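BepC protein (Bartonella tribocorum, PDB 4WGJ) probably transfers AMP from ATP to threonine or tyrosine residues of target proteins through the Fic domain that this N-terminal part of a longer Bartonella effector contains. Local coordinates at residues Y13-T18 with G26-N31; T20-Y25 with D89-R94; V145-E150 with Q202-L207; A162-M167 with V178-I183. One frame throughout, in Å; residues are numbered along the deposited sequence. Where two conformers were deposited one is given.

Contact 1 (Y13-T18 with G26-N31)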
# COMPACT_ATOMS: atom_id res chain seq x y z
N TYR A 13 -3.60 12.07 -14.45
CA TYR A 13 -3.15 12.09 -13.06
C TYR A 13 -2.13 13.19 -12.79
O TYR A 13 -1.86 13.53 -11.64
CB TYR A 13 -2.51 10.76 -12.66
CG TYR A 13 -3.47 9.68 -12.22
CD1 TYR A 13 -4.20 9.81 -11.04
CD2 TYR A 13 -3.61 8.52 -12.96
CE1 TYR A 13 -5.07 8.80 -10.64
CE2 TYR A 13 -4.46 7.53 -12.58
CZ TYR A 13 -5.19 7.67 -11.43
OH TYR A 13 -6.02 6.64 -11.07
N LEU A 14 -1.53 13.69 -13.87
CA LEU A 14 -0.36 14.57 -13.77
C LEU A 14 -0.66 15.98 -14.24
O LEU A 14 -1.50 16.17 -15.12
CB LEU A 14 0.80 14.02 -14.61
CG LEU A 14 1.19 12.55 -14.39
CD1 LEU A 14 2.10 12.08 -15.53
CD2 LEU A 14 1.88 12.38 -13.05
N TYR A 15 0.04 16.97 -13.69
CA TYR A 15 -0.08 18.34 -14.21
C TYR A 15 0.45 18.37 -15.65
O TYR A 15 1.45 17.74 -15.96
CB TYR A 15 0.68 19.34 -13.32
CG TYR A 15 0.02 19.56 -11.99
CD1 TYR A 15 -1.25 20.14 -11.91
CD2 TYR A 15 0.64 19.19 -10.80
CE1 TYR A 15 -1.87 20.33 -10.68
CE2 TYR A 15 0.03 19.38 -9.57
CZ TYR A 15 -1.23 19.96 -9.52
OH TYR A 15 -1.84 20.14 -8.30
N LYS A 16 -0.26 19.10 -16.51
CA LYS A 16 0.10 19.20 -17.93
C LYS A 16 1.56 19.58 -18.13
O LYS A 16 2.01 20.62 -17.67
CB LYS A 16 -0.80 20.23 -18.62
N GLY A 17 2.30 18.71 -18.81
CA GLY A 17 3.68 18.98 -19.14
C GLY A 17 4.67 18.52 -18.08
O GLY A 17 5.88 18.56 -18.30
N THR A 18 4.16 18.08 -16.93
CA THR A 18 5.03 17.66 -15.84
C THR A 18 4.95 16.16 -15.58
O THR A 18 4.14 15.45 -16.17
CB THR A 18 4.69 18.38 -14.52
OG1 THR A 18 3.48 17.84 -13.98
CG2 THR A 18 4.52 19.87 -14.75
N GLY A 26 -1.71 21.97 -4.76
CA GLY A 26 -1.38 22.66 -5.99
C GLY A 26 0.12 22.76 -6.22
O GLY A 26 0.58 23.61 -6.98
N ILE A 27 0.88 21.88 -5.57
CA ILE A 27 2.34 21.91 -5.67
C ILE A 27 2.84 21.26 -6.96
O ILE A 27 2.64 20.06 -7.16
CB ILE A 27 3.01 21.22 -4.47
CG1 ILE A 27 2.84 22.06 -3.21
CG2 ILE A 27 4.49 20.97 -4.75
CD1 ILE A 27 3.29 21.33 -1.95
N LYS A 28 3.49 22.05 -7.81
CA LYS A 28 3.93 21.55 -9.11
C LYS A 28 5.32 20.91 -9.07
O LYS A 28 5.69 20.15 -9.96
CB LYS A 28 3.94 22.68 -10.15
CG LYS A 28 2.63 23.41 -10.29
CD LYS A 28 1.53 22.50 -10.77
CE LYS A 28 0.27 23.28 -11.10
NZ LYS A 28 0.51 24.27 -12.17
N ASP A 29 6.09 21.24 -8.04
CA ASP A 29 7.43 20.70 -7.89
C ASP A 29 7.34 19.31 -7.28
O ASP A 29 6.83 19.17 -6.16
CB ASP A 29 8.30 21.62 -7.03
CG ASP A 29 9.75 21.15 -6.94
OD1 ASP A 29 10.00 19.97 -6.64
OD2 ASP A 29 10.65 21.99 -7.17
N PRO A 30 7.85 18.29 -7.99
CA PRO A 30 7.72 16.90 -7.53
C PRO A 30 8.34 16.67 -6.16
O PRO A 30 7.81 15.90 -5.36
CB PRO A 30 8.49 16.10 -8.59
CG PRO A 30 8.73 17.05 -9.73
CD PRO A 30 8.73 18.42 -9.16
N ASN A 31 9.46 17.32 -5.88
CA ASN A 31 10.18 17.08 -4.64
C ASN A 31 9.51 17.75 -3.46
O ASN A 31 9.48 17.21 -2.36
CB ASN A 31 11.63 17.54 -4.77
CG ASN A 31 12.34 16.89 -5.94
OD1 ASN A 31 12.88 17.57 -6.81
ND2 ASN A 31 12.32 15.56 -5.97
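Y15 and K28 illustrate how the aliphatic part of a lysine, together with its charge, can cover an aromatic ring at a protein surface. The contact is followed most simply along Y15. Its CB already lies 4.1 Å from K28 CD, and a chi1 of -71° sets CG opposite the carbonyl carbon, which carries the ring over toward residues 26-31. One flank of the ring belongs to CD of the lysine, Y15 CD2 standing 3.4 Å from K28 CD. The other flank has moved on to the next methylene, with Y15 CD1 3.6 Å from K28 CE, and CE1 keeps the same partner. On the first flank CE2 turns to the backbone, 3.6 Å from I27 O, which it meets obliquely. At the tip, Y15 OH touches G26 CA at 3.4 Å and is hydrogen-bonded to N23 N.

The two side chains cross nearly at a right angle. K28 CD sits 3.5 Å from the centroid of the Y15 ring in a CH-pi contact over its face. Bends at chi2 and chi4 of the lysine leave NZ over that face too, 4.9 Å from the centroid and 23° off the ring normal, a cation-pi arrangement. At the backbone of Y15, a type II turn from Y15 to T18 closes on Y15 O, which accepts from T18 N and T18 OG1 on one face of its plane.

No hydrogen bond joins the two segments directly. The arrangement folds the loop that follows helix 8-11 against the residues leading into helix 30-48, whose first turn is capped by D29.

Contact 2 (T20-Y25 with D89-R94); sequences TLKNKY and DGTTAR
K22 and D89 approach from opposite directions, the lysine chain running straight at the carboxylate. CG of K22 lies beside the backbone N (chi1 -65°) and every torsion beyond it is extended, so the chain spends its full length reaching across; K22 CA and D89 CA, the nearest such pair, are 10.0 Å apart. NZ arrives at the syn lone pair of the carboxylate in a salt bridge, 2.9 Å from D89 OD2. The same nitrogen stands 2.8 Å from T91 OG1, but the angle is poor and this pair is not a hydrogen bond.

D89 and T91 fix each other's orientation. D89 places CG between its backbone N and carbonyl carbon (chi1 68°), the more hindered rotamer, while T91 OG1 lies between N and C of its own residue (chi1 67°), which turns it to D89 OD1. That oxygen is then gripped twice: T91 N donates at 2.9 Å nearly along the C-O bond, closing an Asx turn, and T91 OG1 comes in on the syn side, slightly out of the carboxylate plane, at 2.7 Å. This turn belongs to the hairpin in which strands 85-86 and 92-93 pair antiparallel, within the Fic/DOC family region. With one oxygen of D89 held by T91, the other is presented to the lysine.

The lysine has further company. Its NZ also donates to N12 O and lies in cation-pi contact with F87 of the hairpin, while N12 ND2 bonds to T92 O and so ties the N-terminal residues to the same strand.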
# COMPACT_ATOMS: atom_id res chain seq x y z
N THR A 20 4.55 15.46 -12.36
CA THR A 20 4.06 15.65 -11.00
C THR A 20 2.58 15.31 -10.84
O THR A 20 1.73 15.81 -11.58
CB THR A 20 4.25 17.10 -10.54
OG1 THR A 20 5.64 17.45 -10.62
CG2 THR A 20 3.78 17.27 -9.09
N LEU A 21 2.26 14.45 -9.87
CA LEU A 21 0.87 14.10 -9.61
C LEU A 21 0.05 15.31 -9.18
O LEU A 21 0.50 16.08 -8.33
CB LEU A 21 0.80 13.02 -8.52
CG LEU A 21 1.23 11.61 -8.96
CD1 LEU A 21 1.61 10.74 -7.75
CD2 LEU A 21 0.11 10.94 -9.77
N LYS A 22 -1.13 15.46 -9.77
CA LYS A 22 -2.06 16.48 -9.30
C LYS A 22 -2.32 16.28 -7.82
O LYS A 22 -2.52 15.15 -7.37
CB LYS A 22 -3.38 16.43 -10.08
CG LYS A 22 -3.25 16.77 -11.57
CD LYS A 22 -4.58 16.53 -12.29
CE LYS A 22 -4.49 16.88 -13.76
NZ LYS A 22 -5.76 16.53 -14.46
N ASN A 23 -2.31 17.36 -7.05
CA ASN A 23 -2.45 17.25 -5.61
C ASN A 23 -3.19 18.45 -5.04
O ASN A 23 -3.26 19.50 -5.66
CB ASN A 23 -1.09 17.09 -4.95
CG ASN A 23 -0.18 18.27 -5.21
OD1 ASN A 23 -0.20 19.25 -4.48
ND2 ASN A 23 0.61 18.19 -6.28
N LYS A 24 -3.73 18.29 -3.84
CA LYS A 24 -4.60 19.32 -3.25
C LYS A 24 -3.85 20.56 -2.78
O LYS A 24 -4.46 21.59 -2.48
CB LYS A 24 -5.42 18.73 -2.10
CG LYS A 24 -6.52 17.76 -2.58
CD LYS A 24 -7.16 16.97 -1.44
CE LYS A 24 -8.02 17.84 -0.56
NZ LYS A 24 -9.21 18.38 -1.30
N TYR A 25 -2.53 20.47 -2.70
CA TYR A 25 -1.70 21.62 -2.36
C TYR A 25 -1.45 22.51 -3.58
O TYR A 25 -0.98 23.64 -3.45
CB TYR A 25 -0.36 21.19 -1.78
CG TYR A 25 -0.42 20.01 -0.83
CD1 TYR A 25 -1.11 20.09 0.38
CD2 TYR A 25 0.23 18.82 -1.12
CE1 TYR A 25 -1.16 19.00 1.25
CE2 TYR A 25 0.19 17.74 -0.26
CZ TYR A 25 -0.50 17.83 0.92
OH TYR A 25 -0.53 16.74 1.76
N ASP A 89 -10.98 19.39 -11.70
CA ASP A 89 -10.64 20.15 -12.91
C ASP A 89 -11.37 19.63 -14.15
O ASP A 89 -11.25 20.20 -15.24
CB ASP A 89 -9.11 20.18 -13.14
CG ASP A 89 -8.51 18.82 -13.51
OD1 ASP A 89 -9.22 17.91 -13.99
OD2 ASP A 89 -7.29 18.66 -13.31
N GLY A 90 -12.12 18.54 -13.99
CA GLY A 90 -12.98 18.02 -15.04
C GLY A 90 -12.42 16.87 -15.86
O GLY A 90 -13.14 16.26 -16.66
N THR A 91 -11.14 16.57 -15.69
CA THR A 91 -10.50 15.50 -16.43
C THR A 91 -10.63 14.16 -15.70
O THR A 91 -10.80 14.13 -14.48
CB THR A 91 -9.00 15.80 -16.68
OG1 THR A 91 -8.29 15.77 -15.43
CG2 THR A 91 -8.82 17.16 -17.36
N THR A 92 -10.57 13.06 -16.45
CA THR A 92 -10.75 11.74 -15.86
C THR A 92 -9.51 10.89 -16.05
O THR A 92 -8.96 10.83 -17.15
CB THR A 92 -11.98 11.04 -16.47
OG1 THR A 92 -13.15 11.81 -16.19
CG2 THR A 92 -12.14 9.64 -15.91
N ALA A 93 -9.07 10.25 -14.97
CA ALA A 93 -7.85 9.45 -14.98
C ALA A 93 -8.11 7.99 -14.59
O ALA A 93 -9.01 7.69 -13.82
CB ALA A 93 -6.81 10.06 -14.02
N ARG A 94 -7.29 7.10 -15.13
CA ARG A 94 -7.28 5.69 -14.75
C ARG A 94 -5.90 5.14 -15.08
O ARG A 94 -5.25 5.64 -16.01
CB ARG A 94 -8.35 4.91 -15.52
CG ARG A 94 -8.80 3.62 -14.82
CD ARG A 94 -9.98 2.97 -15.58
NE ARG A 94 -9.57 2.21 -16.76
CZ ARG A 94 -9.32 0.91 -16.76
NH1 ARG A 94 -9.43 0.20 -15.64
NH2 ARG A 94 -8.96 0.31 -17.89

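Contact 3 (V145-E150 with Q202-L207). With ANP (phosphoaminophosphonic acid-adenylate ester), chain B.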
# COMPACT_ATOMS: atom_id res chain seq x y z
N VAL A 145 1.11 -12.08 3.06
CA VAL A 145 0.02 -11.11 2.90
C VAL A 145 0.57 -9.82 2.29
O VAL A 145 -0.01 -9.23 1.38
CB VAL A 145 -0.66 -10.79 4.25
CG1 VAL A 145 -1.60 -9.60 4.12
CG2 VAL A 145 -1.44 -11.99 4.73
N PHE A 146 1.72 -9.40 2.79
CA PHE A 146 2.30 -8.14 2.33
C PHE A 146 2.73 -8.24 0.87
O PHE A 146 2.54 -7.29 0.10
CB PHE A 146 3.50 -7.78 3.20
CG PHE A 146 4.08 -6.43 2.90
CD1 PHE A 146 3.36 -5.28 3.18
CD2 PHE A 146 5.36 -6.32 2.37
CE1 PHE A 146 3.90 -4.02 2.92
CE2 PHE A 146 5.90 -5.08 2.10
CZ PHE A 146 5.19 -3.92 2.38
N MET A 147 3.33 -9.37 0.51
CA MET A 147 3.71 -9.56 -0.89
C MET A 147 2.49 -9.54 -1.81
O MET A 147 2.58 -9.05 -2.95
CB MET A 147 4.50 -10.86 -1.07
CG MET A 147 5.91 -10.77 -0.45
SD MET A 147 6.93 -12.21 -0.76
CE MET A 147 6.15 -13.41 0.32
N ALA A 148 1.37 -10.06 -1.32
CA ALA A 148 0.14 -10.03 -2.12
C ALA A 148 -0.35 -8.59 -2.29
O ALA A 148 -0.75 -8.20 -3.38
CB ALA A 148 -0.95 -10.89 -1.48
N LEU A 149 -0.34 -7.82 -1.20
CA LEU A 149 -0.70 -6.41 -1.29
C LEU A 149 0.20 -5.65 -2.24
O LEU A 149 -0.26 -4.81 -3.02
CB LEU A 149 -0.64 -5.76 0.10
CG LEU A 149 -1.75 -6.18 1.07
CD1 LEU A 149 -1.41 -5.71 2.49
CD2 LEU A 149 -3.11 -5.60 0.65
N GLU A 150 1.50 -5.93 -2.15
CA GLU A 150 2.50 -5.20 -2.94
C GLU A 150 2.31 -5.51 -4.42
O GLU A 150 2.44 -4.62 -5.27
CB GLU A 150 3.92 -5.56 -2.47
CG GLU A 150 4.37 -4.79 -1.22
CD GLU A 150 4.53 -3.29 -1.46
OE1 GLU A 150 5.25 -2.92 -2.42
OE2 GLU A 150 3.94 -2.49 -0.71
N GLN A 202 12.82 -14.72 0.28
CA GLN A 202 13.60 -14.79 1.52
C GLN A 202 13.89 -13.42 2.15
O GLN A 202 13.75 -13.28 3.37
CB GLN A 202 14.92 -15.54 1.30
CG GLN A 202 15.56 -15.99 2.60
CD GLN A 202 14.61 -16.85 3.43
OE1 GLN A 202 14.08 -17.86 2.94
NE2 GLN A 202 14.35 -16.44 4.66
N PRO A 203 14.28 -12.40 1.36
CA PRO A 203 14.48 -11.10 1.99
C PRO A 203 13.22 -10.57 2.68
O PRO A 203 13.32 -9.96 3.76
CB PRO A 203 14.88 -10.20 0.82
CG PRO A 203 15.58 -11.13 -0.12
CD PRO A 203 14.78 -12.41 -0.03
N MET A 204 12.06 -10.80 2.08
CA MET A 204 10.82 -10.31 2.70
C MET A 204 10.51 -11.11 3.96
O MET A 204 10.07 -10.55 4.97
CB MET A 204 9.64 -10.40 1.71
CG MET A 204 8.39 -9.70 2.21
SD MET A 204 8.61 -7.91 2.26
CE MET A 204 8.50 -7.52 0.51
N LYS A 205 10.72 -12.43 3.91
CA LYS A 205 10.56 -13.27 5.10
C LYS A 205 11.44 -12.77 6.23
O LYS A 205 11.00 -12.65 7.38
CB LYS A 205 10.88 -14.73 4.78
CG LYS A 205 9.92 -15.36 3.79
CD LYS A 205 8.54 -15.56 4.38
CE LYS A 205 7.61 -16.23 3.37
NZ LYS A 205 6.23 -16.30 3.88
N ASP A 206 12.70 -12.47 5.90
CA ASP A 206 13.64 -11.96 6.89
C ASP A 206 13.17 -10.63 7.45
O ASP A 206 13.28 -10.38 8.65
CB ASP A 206 15.05 -11.80 6.28
CG ASP A 206 15.70 -13.14 5.94
OD1 ASP A 206 15.19 -14.20 6.36
OD2 ASP A 206 16.75 -13.12 5.26
N LEU A 207 12.68 -9.77 6.56
CA LEU A 207 12.20 -8.45 6.96
C LEU A 207 11.09 -8.59 8.00
O LEU A 207 11.12 -7.95 9.05
CB LEU A 207 11.70 -7.68 5.74
CG LEU A 207 11.14 -6.28 5.98
CD1 LEU A 207 12.16 -5.41 6.70
CD2 LEU A 207 10.73 -5.64 4.66
PG ANP B . 6.93 4.50 -0.25
O1G ANP B . 6.70 5.23 1.13
O2G ANP B . 8.36 4.70 -0.64
O3G ANP B . 6.62 2.97 -0.06
PB ANP B . 4.36 5.01 -1.69
O1B ANP B . 3.75 4.85 -0.34
O2B ANP B . 3.80 6.23 -2.46
N3B ANP B . 6.03 5.20 -1.54
PA ANP B . 4.18 3.62 -4.13
O1A ANP B . 5.26 4.50 -4.67
O2A ANP B . 2.84 3.68 -4.84
O3A ANP B . 3.99 3.75 -2.56
O5' ANP B . 4.72 2.13 -4.17
C5' ANP B . 6.01 1.84 -3.56
C4' ANP B . 6.17 0.36 -3.32
O4' ANP B . 6.61 -0.29 -4.54
C3' ANP B . 7.21 0.02 -2.24
O3' ANP B . 6.77 -1.01 -1.37
C2' ANP B . 8.42 -0.40 -3.07
O2' ANP B . 9.30 -1.27 -2.37
C1' ANP B . 7.74 -1.09 -4.24
N9 ANP B . 8.59 -1.21 -5.43
C8 ANP B . 9.48 -0.29 -5.90
N7 ANP B . 10.14 -0.67 -6.97
C5 ANP B . 9.64 -1.94 -7.22
C6 ANP B . 9.92 -2.89 -8.22
N6 ANP B . 10.81 -2.70 -9.20
N1 ANP B . 9.24 -4.06 -8.19
C2 ANP B . 8.36 -4.26 -7.21
N3 ANP B . 8.01 -3.44 -6.21
C4 ANP B . 8.68 -2.29 -6.28
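M204 meets both F146 and M147, and its contact with F146 is a worked case of a Met-aromatic interaction at a ring edge. Its SD lies 3.6 Å from F146 CD2 and 4.8 Å from the centroid of the F146 ring, 77° off the ring normal. CG of M204 is anti to the backbone N (chi1 -170°), and bends at the next two torsions fold the thioether so that CE of M204 comes to the same edge, in the ring plane.

The apolar component is shared by the methionines, which slide past each other in opposite directions with M147 CG 3.8 Å from M204 CG. Within the first helix, CG of E150 covers one face of the F146 ring. These contacts close helix 135-152 against helix 202-211, the axes of the two segments being 11.1 Å apart at an angle of 122°. Both helices belong to the mainly helical body that carries the Fic active site.

Among the polar contacts, the carboxylate of E150 takes a hydrogen bond at E150 OE1 from O3' of the ATP analogue (2.7 Å). E150 OE2 is bound by N163 ND2, which probably helps to orient the group toward the ribose.

Contact 4 (A162-M167 with V178-I183); sequences ANRMFM and VDFSFI. With GLY (glycine), chain D; GLY (glycine), chain E; ANP (phosphoaminophosphonic acid-adenylate ester), chain B; EDO (1,2-ethanediol), chain C.
R164 and F180 show how an arginine can be steered along its aliphatic length while its charged end does other work. CG of R164 lies opposite the carbonyl carbon, chi2 is extended, and a bend at chi3 (-65°) turns the guanidinium off toward the nucleotide. Before that bend the chain crosses the face of F180: R164 CB is 3.7 Å from F180 CE2, and R164 CD rests 3.9 Å from the ring centroid in a CH-pi contact. The guanidinium does not stack on this ring, the two planes being 68° apart.

At its end R164 grips the terminal phosphate of the ATP analogue with two nearly straight bonds, NH1 to O3G at 2.9 Å and NH2 to O1G at 3.0 Å. A bound glycine places its OXT above the centre of the guanidinium, a carboxylate oxygen that probably adds to the negative surroundings of the group.

One turn further along the helix, M167 curls through three torsions near -60°, so that CB faces residues 178-183 while the thioether leads off. M167 CB meets the edge of F180 at CZ (4.3 Å), and V178 CG2 packs on M167 O at 3.7 Å. In the loop beyond, D179 OD1 accepts from S181 N in an Asx turn and from S181 OG.

R164 is the closing arginine of the Fic signature HPFxxGNGRxxR. K157, G158, N159, G160 and R161 of that signature also bond the nucleotide, the anion-binding arrangement expected of a Fic AMP-transferase site.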
# COMPACT_ATOMS: atom_id res chain seq x y z
N ALA A 162 0.18 2.68 2.47
CA ALA A 162 -1.08 2.07 2.85
C ALA A 162 -0.90 0.59 3.22
O ALA A 162 -1.48 0.10 4.20
CB ALA A 162 -2.11 2.21 1.74
N ASN A 163 -0.10 -0.12 2.44
CA ASN A 163 0.14 -1.54 2.69
C ASN A 163 0.84 -1.77 4.02
O ASN A 163 0.54 -2.72 4.75
CB ASN A 163 0.98 -2.14 1.55
CG ASN A 163 0.21 -2.29 0.26
OD1 ASN A 163 -1.02 -2.23 0.25
ND2 ASN A 163 0.94 -2.51 -0.84
N ARG A 164 1.83 -0.93 4.33
CA ARG A 164 2.53 -1.08 5.61
C ARG A 164 1.58 -0.82 6.78
O ARG A 164 1.61 -1.55 7.78
CB ARG A 164 3.75 -0.16 5.65
CG ARG A 164 4.79 -0.60 4.61
CD ARG A 164 6.17 -0.02 4.83
NE ARG A 164 6.21 1.42 4.68
CZ ARG A 164 6.38 2.06 3.52
NH1 ARG A 164 6.51 1.38 2.38
NH2 ARG A 164 6.41 3.39 3.51
N MET A 165 0.72 0.18 6.67
CA MET A 165 -0.25 0.40 7.74
C MET A 165 -1.24 -0.77 7.86
O MET A 165 -1.61 -1.17 8.97
CB MET A 165 -1.01 1.72 7.52
CG MET A 165 -2.08 1.99 8.56
SD MET A 165 -1.41 2.17 10.24
CE MET A 165 -0.37 3.60 10.01
N PHE A 166 -1.67 -1.31 6.73
CA PHE A 166 -2.51 -2.51 6.75
C PHE A 166 -1.86 -3.60 7.61
O PHE A 166 -2.52 -4.27 8.41
CB PHE A 166 -2.75 -3.00 5.32
CG PHE A 166 -3.75 -4.12 5.19
CD1 PHE A 166 -3.38 -5.44 5.41
CD2 PHE A 166 -5.04 -3.86 4.74
CE1 PHE A 166 -4.29 -6.48 5.23
CE2 PHE A 166 -5.96 -4.89 4.56
CZ PHE A 166 -5.59 -6.20 4.80
N MET A 167 -0.55 -3.77 7.45
CA MET A 167 0.17 -4.79 8.21
C MET A 167 0.26 -4.44 9.70
O MET A 167 0.17 -5.32 10.55
CB MET A 167 1.58 -5.00 7.65
CG MET A 167 1.60 -5.46 6.18
SD MET A 167 0.49 -6.82 5.80
CE MET A 167 1.12 -8.13 6.85
N VAL A 178 4.01 -4.86 14.64
CA VAL A 178 4.71 -4.78 13.38
C VAL A 178 5.27 -3.38 13.27
O VAL A 178 4.51 -2.41 13.21
CB VAL A 178 3.77 -5.07 12.19
CG1 VAL A 178 4.51 -4.92 10.86
CG2 VAL A 178 3.16 -6.46 12.35
N ASP A 179 6.59 -3.25 13.29
CA ASP A 179 7.21 -1.93 13.46
C ASP A 179 8.21 -1.67 12.35
O ASP A 179 9.26 -2.30 12.30
CB ASP A 179 7.88 -1.85 14.84
CG ASP A 179 8.69 -0.58 15.03
OD1 ASP A 179 8.45 0.41 14.32
OD2 ASP A 179 9.59 -0.58 15.90
N PHE A 180 7.88 -0.74 11.45
CA PHE A 180 8.75 -0.44 10.32
C PHE A 180 9.74 0.70 10.59
O PHE A 180 10.45 1.11 9.67
CB PHE A 180 7.91 -0.06 9.08
CG PHE A 180 7.09 -1.20 8.52
CD1 PHE A 180 7.64 -2.10 7.62
CD2 PHE A 180 5.75 -1.34 8.87
CE1 PHE A 180 6.87 -3.13 7.08
CE2 PHE A 180 4.97 -2.37 8.34
CZ PHE A 180 5.54 -3.27 7.45
N SER A 181 9.80 1.20 11.83
CA SER A 181 10.51 2.45 12.08
C SER A 181 12.00 2.44 11.71
O SER A 181 12.54 3.49 11.34
CB SER A 181 10.35 2.87 13.55
OG SER A 181 10.93 1.95 14.44
N PHE A 182 12.66 1.29 11.76
CA PHE A 182 14.09 1.28 11.46
C PHE A 182 14.38 0.64 10.11
O PHE A 182 15.51 0.25 9.82
CB PHE A 182 14.89 0.53 12.54
CG PHE A 182 14.96 1.24 13.87
CD1 PHE A 182 15.50 2.51 13.97
CD2 PHE A 182 14.49 0.63 15.02
CE1 PHE A 182 15.57 3.16 15.20
CE2 PHE A 182 14.56 1.27 16.25
CZ PHE A 182 15.10 2.53 16.33
N ILE A 183 13.34 0.53 9.28
CA ILE A 183 13.48 -0.08 7.96
C ILE A 183 13.71 0.99 6.90
O ILE A 183 12.83 1.80 6.63
CB ILE A 183 12.25 -0.91 7.57
CG1 ILE A 183 12.00 -2.02 8.60
CG2 ILE A 183 12.43 -1.51 6.19
CD1 ILE A 183 13.23 -2.85 8.92
N GLY D . 10.30 3.17 2.64
CA GLY D . 10.53 3.31 4.06
C GLY D . 10.02 2.11 4.84
O GLY D . 10.09 2.05 6.07
OXT GLY D . 9.52 1.16 4.24
N GLY E . 15.48 5.41 6.58
CA GLY E . 14.95 5.93 7.82
C GLY E . 14.24 4.88 8.66
O GLY E . 14.58 4.65 9.82
OXT GLY E . 13.28 4.25 8.20
PG ANP B . 6.93 4.50 -0.25
O1G ANP B . 6.70 5.23 1.13
O2G ANP B . 8.36 4.70 -0.64
O3G ANP B . 6.62 2.97 -0.06
PB ANP B . 4.36 5.01 -1.69
O1B ANP B . 3.75 4.85 -0.34
O2B ANP B . 3.80 6.23 -2.46
N3B ANP B . 6.03 5.20 -1.54
PA ANP B . 4.18 3.62 -4.13
O1A ANP B . 5.26 4.50 -4.67
O2A ANP B . 2.84 3.68 -4.84
O3A ANP B . 3.99 3.75 -2.56
O5' ANP B . 4.72 2.13 -4.17
C5' ANP B . 6.01 1.84 -3.56
C4' ANP B . 6.17 0.36 -3.32
O4' ANP B . 6.61 -0.29 -4.54
C3' ANP B . 7.21 0.02 -2.24
O3' ANP B . 6.77 -1.01 -1.37
C2' ANP B . 8.42 -0.40 -3.07
O2' ANP B . 9.30 -1.27 -2.37
C1' ANP B . 7.74 -1.09 -4.24
N9 ANP B . 8.59 -1.21 -5.43
C8 ANP B . 9.48 -0.29 -5.90
N7 ANP B . 10.14 -0.67 -6.97
C5 ANP B . 9.64 -1.94 -7.22
C6 ANP B . 9.92 -2.89 -8.22
N6 ANP B . 10.81 -2.70 -9.20
N1 ANP B . 9.24 -4.06 -8.19
C2 ANP B . 8.36 -4.26 -7.21
N3 ANP B . 8.01 -3.44 -6.21
C4 ANP B . 8.68 -2.29 -6.28
C1 EDO C . 12.28 -2.83 14.42
O1 EDO C . 10.97 -3.41 14.53
C2 EDO C . 12.55 -2.47 12.96
O2 EDO C . 11.77 -1.33 12.59

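In the fold
Contacts 1 and 2 are surface contacts at one end of the chain, their centres about 9 Å apart; they share the loop before helix 30-48 and interlock, Y13 O meeting K22 N. Lysines dominate there, over a ring in one and against a carboxylate in the other. Contacts 3 and 4 lie far from them, about 27 to 32 Å between centres. Contact 4 is buried, all its touching residues lying in the interior, whereas contact 3 is only partly buried. Here sulfur, ring and aliphatic contacts prevail. Helices 135-152 and 159-174 pack together, F146 against M167, and the two contacts hold different parts of the same ligand, the ribose and the terminal phosphate.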